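Local coordinates for protein jasmonate-induced oxygenase 2 (Arabidopsis thaliana, PDB 6LSV) that oxidises the stress hormone jasmonate to 12-hydroxyjasmonate, using iron, ascorbate, 2-oxoglutarate and molecular oxygen, at residues 46-51 with 62-67; 77-82 with 262-267. One frame throughout, in Å; residues are numbered along the deposited sequence.

Interaction 1 (46-51 with 62-67); sequences PIIDLE and DVIMAR
Ile48 and Arg67 carry a thin surface contact in which the edge strand 47-49 of the main sheet meets the first turn and a half of helix 63-74. The segment axes run at 140° to each other, and the gap of 9.6 Å between them is bridged mainly by the side chains of Ile48, Ile64 and Arg67. Ile48 reaches out with its CG1 branch, placed beside the backbone N (chi1 -47°), and the end methyl CD1 comes to the edge of the Arg67 guanidinium, near its plane, 4.0 Å from NH2. The Ile48 and Arg67 side chains pass alongside each other, running opposite ways. A bend at chi3 (41°) turns the guanidinium toward Pro46 and Ile47, which lie oblique to its plane; Arg67 NH2 is 3.7 Å from Pro46 CB. NH2 is 3.1 Å from Ile47 O as well, but the angle is too poor for a hydrogen bond. One turn earlier, Ile64 CD1 approaches Ile48 CG2 at 4.2 Å, a loose apolar touch. Asp62 is the N-cap, its OD2 accepting a weak bond from Ile64 N. The arrangement is an edge strand flanked by a helix at the rim of the main sheet, in the N-terminal region of this iron/ascorbate-dependent oxidoreductase.

Interaction 2 (77-82 with 262-267); sequences FFQVVN and AFIVNI
Val265 packs against one face of the Phe78 ring in the antiparallel pairing of strands 77-81 and 263-267, its CB 3.9 Å from the ring centroid and 22° off the normal, a CH-pi contact. The Phe78 ring folds back over its partner because CG sits between the backbone N and carbonyl carbon (chi1 58°). CB of Val265 is offset toward the rim; CG1 lies against CE1 and CZ, and CG2 turns to meet Val80 CG1 at 3.9 Å. On the sheet face of Phe78, Val80 CG2 also rests on Phe263 CB, while the Phe263 ring packs on Tyr168, Leu172 and Leu175 of helix 161-186. On the face that carries Phe77 and Ile264, the extended Gln79 side chain lays CG 3.7 Å from the small knob of Ala262 CB, which also meets Val81 CG1. Gln79 OE1 goes on to accept from His259 N. Phe77 CB abuts Asn266 OD1 at 3.5 Å, its ring obliquely near Ile264 CG2. Four backbone bonds join Phe78 to Val265 and Val80 to Phe263, fixing the register. They thereby place Asn266, whose side chain lies about 4 Å, nearest atoms, from those of the iron ligands Asp229 and His284, beside the metal site.

In the fold
Both interactions reach one mixed sheet: Ile48 N and O bond to Gln79 O and Val81 N, which makes strand 47-49 the parallel outer neighbour of strand 77-81. Interaction 1 lies at the surface, its centre about 22 Å from that of the chain, and rests on a few side chains, one of them the Arg67 guanidinium, with no paired charge across it. Interaction 2 is buried, its centre about 12 Å from that of the chain, and combines backbone hydrogen bonds with close apolar packing. It joins the N-terminal family region to the iron- and 2-oxoglutarate-binding region, whereas interaction 1 stays within the former. Ile48 belongs to both neighbourhoods, touching Phe78 as well as helix 63-74, which is followed in the chain by strand 77-81.

Interaction 1 (46-51 with 62-67)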
loop_
_atom_site.group_PDB
_atom_site.type_symbol
_atom_site.label_atom_id
_atom_site.label_comp_id
_atom_site.label_asym_id
_atom_site.label_seq_id
_atom_site.Cartn_x
_atom_site.Cartn_y
_atom_site.Cartn_z
ATOM N N PRO A 46 18.289 1.457 -5.165
ATOM C CA PRO A 46 18.760 1.134 -6.518
ATOM C C PRO A 46 17.594 0.852 -7.455
ATOM O O PRO A 46 16.641 0.154 -7.099
ATOM C CB PRO A 46 19.634 -0.108 -6.306
ATOM C CG PRO A 46 20.015 -0.068 -4.852
ATOM C CD PRO A 46 18.841 0.545 -4.149
ATOM N N ILE A 47 17.676 1.407 -8.660
ATOM C CA ILE A 47 16.567 1.381 -9.605
ATOM C C ILE A 47 16.762 0.252 -10.605
ATOM O O ILE A 47 17.886 -0.146 -10.933
ATOM C CB ILE A 47 16.406 2.732 -10.332
ATOM C CG1 ILE A 47 17.717 3.141 -11.007
ATOM C CG2 ILE A 47 15.928 3.808 -9.364
ATOM C CD1 ILE A 47 17.559 4.289 -11.979
ATOM N N ILE A 48 15.640 -0.259 -11.103
ATOM C CA ILE A 48 15.611 -1.319 -12.101
ATOM C C ILE A 48 15.069 -0.725 -13.391
ATOM O O ILE A 48 13.957 -0.183 -13.414
ATOM C CB ILE A 48 14.748 -2.504 -11.639
ATOM C CG1 ILE A 48 15.087 -2.888 -10.195
ATOM C CG2 ILE A 48 14.917 -3.681 -12.581
ATOM C CD1 ILE A 48 16.435 -3.554 -10.030
ATOM N N ASP A 49 15.854 -0.819 -14.463
ATOM C CA ASP A 49 15.408 -0.385 -15.783
ATOM C C ASP A 49 14.567 -1.504 -16.385
ATOM O O ASP A 49 15.082 -2.581 -16.702
ATOM C CB ASP A 49 16.606 -0.036 -16.662
ATOM C CG ASP A 49 16.212 0.682 -17.937
ATOM O OD1 ASP A 49 15.003 0.737 -18.249
ATOM O OD2 ASP A 49 17.119 1.193 -18.629
ATOM N N LEU A 50 13.268 -1.250 -16.540
ATOM C CA LEU A 50 12.309 -2.302 -16.848
ATOM C C LEU A 50 12.170 -2.604 -18.329
ATOM O O LEU A 50 11.768 -3.718 -18.680
ATOM C CB LEU A 50 10.930 -1.940 -16.299
ATOM C CG LEU A 50 10.735 -2.119 -14.801
ATOM C CD1 LEU A 50 9.274 -2.430 -14.510
ATOM C CD2 LEU A 50 11.649 -3.207 -14.261
ATOM N N GLU A 51 12.478 -1.654 -19.209
ATOM C CA GLU A 51 12.399 -1.966 -20.630
ATOM C C GLU A 51 13.430 -3.001 -21.072
ATOM O O GLU A 51 13.418 -3.391 -22.246
ATOM C CB GLU A 51 12.531 -0.695 -21.458
ATOM C CG GLU A 51 11.213 -0.210 -21.993
ATOM C CD GLU A 51 11.168 1.281 -22.135
ATOM O OE1 GLU A 51 12.247 1.912 -22.201
ATOM O OE2 GLU A 51 10.050 1.813 -22.175
ATOM N N ASP A 62 19.375 -10.821 -16.870
ATOM C CA ASP A 62 20.516 -9.953 -16.659
ATOM C C ASP A 62 21.047 -10.095 -15.232
ATOM O O ASP A 62 20.599 -10.936 -14.449
ATOM C CB ASP A 62 20.106 -8.511 -16.964
ATOM C CG ASP A 62 21.277 -7.621 -17.311
ATOM O OD1 ASP A 62 21.764 -7.687 -18.460
ATOM O OD2 ASP A 62 21.702 -6.846 -16.429
ATOM N N VAL A 63 22.042 -9.265 -14.900
ATOM C CA VAL A 63 22.418 -9.055 -13.505
ATOM C C VAL A 63 21.237 -8.493 -12.728
ATOM O O VAL A 63 21.133 -8.672 -11.507
ATOM C CB VAL A 63 23.648 -8.126 -13.429
ATOM C CG1 VAL A 63 24.102 -7.919 -11.986
ATOM C CG2 VAL A 63 24.784 -8.682 -14.276
ATOM N N ILE A 64 20.316 -7.823 -13.426
ATOM C CA ILE A 64 19.168 -7.206 -12.775
ATOM C C ILE A 64 18.206 -8.257 -12.249
ATOM O O ILE A 64 17.590 -8.069 -11.193
ATOM C CB ILE A 64 18.496 -6.228 -13.751
ATOM C CG1 ILE A 64 17.768 -6.971 -14.879
ATOM C CG2 ILE A 64 19.557 -5.385 -14.356
ATOM C CD1 ILE A 64 16.256 -7.011 -14.741
ATOM N N MET A 65 18.059 -9.372 -12.967
ATOM C CA MET A 65 17.223 -10.456 -12.469
ATOM C C MET A 65 17.741 -10.958 -11.130
ATOM O O MET A 65 16.957 -11.290 -10.235
ATOM C CB MET A 65 17.167 -11.589 -13.491
ATOM C CG MET A 65 15.789 -12.187 -13.653
ATOM S SD MET A 65 14.685 -11.102 -14.567
ATOM C CE MET A 65 13.304 -12.214 -14.831
ATOM N N ALA A 66 19.064 -10.993 -10.966
ATOM C CA ALA A 66 19.625 -11.316 -9.661
ATOM C C ALA A 66 19.348 -10.204 -8.656
ATOM O O ALA A 66 19.077 -10.478 -7.482
ATOM C CB ALA A 66 21.125 -11.579 -9.783
ATOM N N ARG A 67 19.397 -8.946 -9.099
ATOM C CA ARG A 67 19.164 -7.831 -8.184
ATOM C C ARG A 67 17.705 -7.767 -7.752
ATOM O O ARG A 67 17.408 -7.569 -6.568
ATOM C CB ARG A 67 19.584 -6.512 -8.831
ATOM C CG ARG A 67 21.074 -6.374 -9.059
ATOM C CD ARG A 67 21.349 -5.267 -10.058
ATOM N NE ARG A 67 20.482 -4.114 -9.832
ATOM C CZ ARG A 67 20.913 -2.860 -9.761
ATOM N NH1 ARG A 67 22.205 -2.597 -9.901
ATOM N NH2 ARG A 67 20.056 -1.868 -9.552
#

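Interaction 2 (77-82 with 262-267)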
loop_
_atom_site.group_PDB
_atom_site.type_symbol
_atom_site.label_atom_id
_atom_site.label_comp_id
_atom_site.label_asym_id
_atom_site.label_seq_id
_atom_site.Cartn_x
_atom_site.Cartn_y
_atom_site.Cartn_z
ATOM N N PHE A 77 11.209 -5.122 -1.556
ATOM C CA PHE A 77 10.782 -3.991 -2.368
ATOM C C PHE A 77 11.902 -3.630 -3.332
ATOM O O PHE A 77 13.077 -3.899 -3.066
ATOM C CB PHE A 77 10.405 -2.778 -1.502
ATOM C CG PHE A 77 11.580 -2.112 -0.834
ATOM C CD1 PHE A 77 12.080 -2.596 0.367
ATOM C CD2 PHE A 77 12.181 -0.997 -1.404
ATOM C CE1 PHE A 77 13.157 -1.985 0.985
ATOM C CE2 PHE A 77 13.262 -0.382 -0.790
ATOM C CZ PHE A 77 13.749 -0.879 0.406
ATOM N N PHE A 78 11.519 -3.028 -4.457
ATOM C CA PHE A 78 12.474 -2.517 -5.429
ATOM C C PHE A 78 11.820 -1.377 -6.200
ATOM O O PHE A 78 10.597 -1.225 -6.205
ATOM C CB PHE A 78 12.983 -3.621 -6.376
ATOM C CG PHE A 78 11.901 -4.319 -7.156
ATOM C CD1 PHE A 78 11.022 -5.193 -6.533
ATOM C CD2 PHE A 78 11.778 -4.121 -8.518
ATOM C CE1 PHE A 78 10.031 -5.839 -7.250
ATOM C CE2 PHE A 78 10.792 -4.770 -9.243
ATOM C CZ PHE A 78 9.916 -5.627 -8.606
ATOM N N GLN A 79 12.655 -0.568 -6.844
ATOM C CA GLN A 79 12.224 0.645 -7.524
ATOM C C GLN A 79 12.448 0.485 -9.021
ATOM O O GLN A 79 13.544 0.111 -9.450
ATOM C CB GLN A 79 12.990 1.857 -6.988
ATOM C CG GLN A 79 12.433 3.200 -7.399
ATOM C CD GLN A 79 13.148 4.349 -6.715
ATOM O OE1 GLN A 79 12.535 5.369 -6.393
ATOM N NE2 GLN A 79 14.447 4.187 -6.483
ATOM N N VAL A 80 11.417 0.772 -9.814
ATOM C CA VAL A 80 11.449 0.543 -11.254
ATOM C C VAL A 80 11.328 1.873 -11.988
ATOM O O VAL A 80 10.505 2.721 -11.627
ATOM C CB VAL A 80 10.349 -0.441 -11.699
ATOM C CG1 VAL A 80 10.497 -1.751 -10.963
ATOM C CG2 VAL A 80 8.961 0.135 -11.455
ATOM N N VAL A 81 12.170 2.053 -13.006
ATOM C CA VAL A 81 12.079 3.159 -13.948
ATOM C C VAL A 81 11.827 2.577 -15.333
ATOM O O VAL A 81 12.006 1.379 -15.568
ATOM C CB VAL A 81 13.349 4.038 -13.952
ATOM C CG1 VAL A 81 13.668 4.536 -12.552
ATOM C CG2 VAL A 81 14.521 3.264 -14.514
ATOM N N ASN A 82 11.411 3.445 -16.255
ATOM C CA ASN A 82 11.139 3.063 -17.644
ATOM C C ASN A 82 10.170 1.884 -17.700
ATOM O O ASN A 82 10.478 0.809 -18.218
ATOM C CB ASN A 82 12.436 2.730 -18.385
ATOM C CG ASN A 82 13.358 3.921 -18.511
ATOM O OD1 ASN A 82 12.908 5.063 -18.612
ATOM N ND2 ASN A 82 14.660 3.663 -18.495
ATOM N N ALA A 262 9.596 7.145 -11.033
ATOM C CA ALA A 262 9.712 5.732 -10.729
ATOM C C ALA A 262 8.582 5.316 -9.791
ATOM O O ALA A 262 7.972 6.143 -9.106
ATOM C CB ALA A 262 11.069 5.421 -10.093
ATOM N N PHE A 263 8.297 4.020 -9.786
ATOM C CA PHE A 263 7.425 3.414 -8.793
ATOM C C PHE A 263 8.265 2.618 -7.807
ATOM O O PHE A 263 9.409 2.247 -8.085
ATOM C CB PHE A 263 6.393 2.482 -9.436
ATOM C CG PHE A 263 5.344 3.188 -10.237
ATOM C CD1 PHE A 263 4.368 3.947 -9.612
ATOM C CD2 PHE A 263 5.315 3.066 -11.617
ATOM C CE1 PHE A 263 3.393 4.584 -10.347
ATOM C CE2 PHE A 263 4.342 3.703 -12.361
ATOM C CZ PHE A 263 3.376 4.460 -11.725
ATOM N N ILE A 264 7.686 2.356 -6.643
ATOM C CA ILE A 264 8.230 1.390 -5.702
ATOM C C ILE A 264 7.291 0.196 -5.692
ATOM O O ILE A 264 6.075 0.354 -5.514
ATOM C CB ILE A 264 8.404 1.988 -4.296
ATOM C CG1 ILE A 264 9.571 2.980 -4.293
ATOM C CG2 ILE A 264 8.649 0.884 -3.278
ATOM C CD1 ILE A 264 9.561 3.946 -3.131
ATOM N N VAL A 265 7.844 -0.986 -5.930
ATOM C CA VAL A 265 7.081 -2.226 -5.956
ATOM C C VAL A 265 7.249 -2.892 -4.600
ATOM O O VAL A 265 8.370 -3.229 -4.200
ATOM C CB VAL A 265 7.543 -3.145 -7.098
ATOM C CG1 VAL A 265 6.660 -4.377 -7.195
ATOM C CG2 VAL A 265 7.547 -2.387 -8.416
ATOM N N ASN A 266 6.145 -3.064 -3.881
ATOM C CA ASN A 266 6.158 -3.688 -2.566
ATOM C C ASN A 266 5.649 -5.116 -2.680
ATOM O O ASN A 266 4.570 -5.351 -3.232
ATOM C CB ASN A 266 5.291 -2.912 -1.572
ATOM C CG ASN A 266 5.948 -1.634 -1.090
ATOM O OD1 ASN A 266 7.149 -1.432 -1.268
ATOM N ND2 ASN A 266 5.161 -0.766 -0.463
ATOM N N ILE A 267 6.432 -6.064 -2.168
ATOM C CA ILE A 267 5.921 -7.412 -1.962
ATOM C C ILE A 267 4.876 -7.368 -0.856
ATOM O O ILE A 267 5.121 -6.823 0.228
ATOM C CB ILE A 267 7.063 -8.379 -1.613
ATOM C CG1 ILE A 267 8.094 -8.443 -2.748
ATOM C CG2 ILE A 267 6.514 -9.763 -1.284
ATOM C CD1 ILE A 267 7.599 -9.143 -3.996
#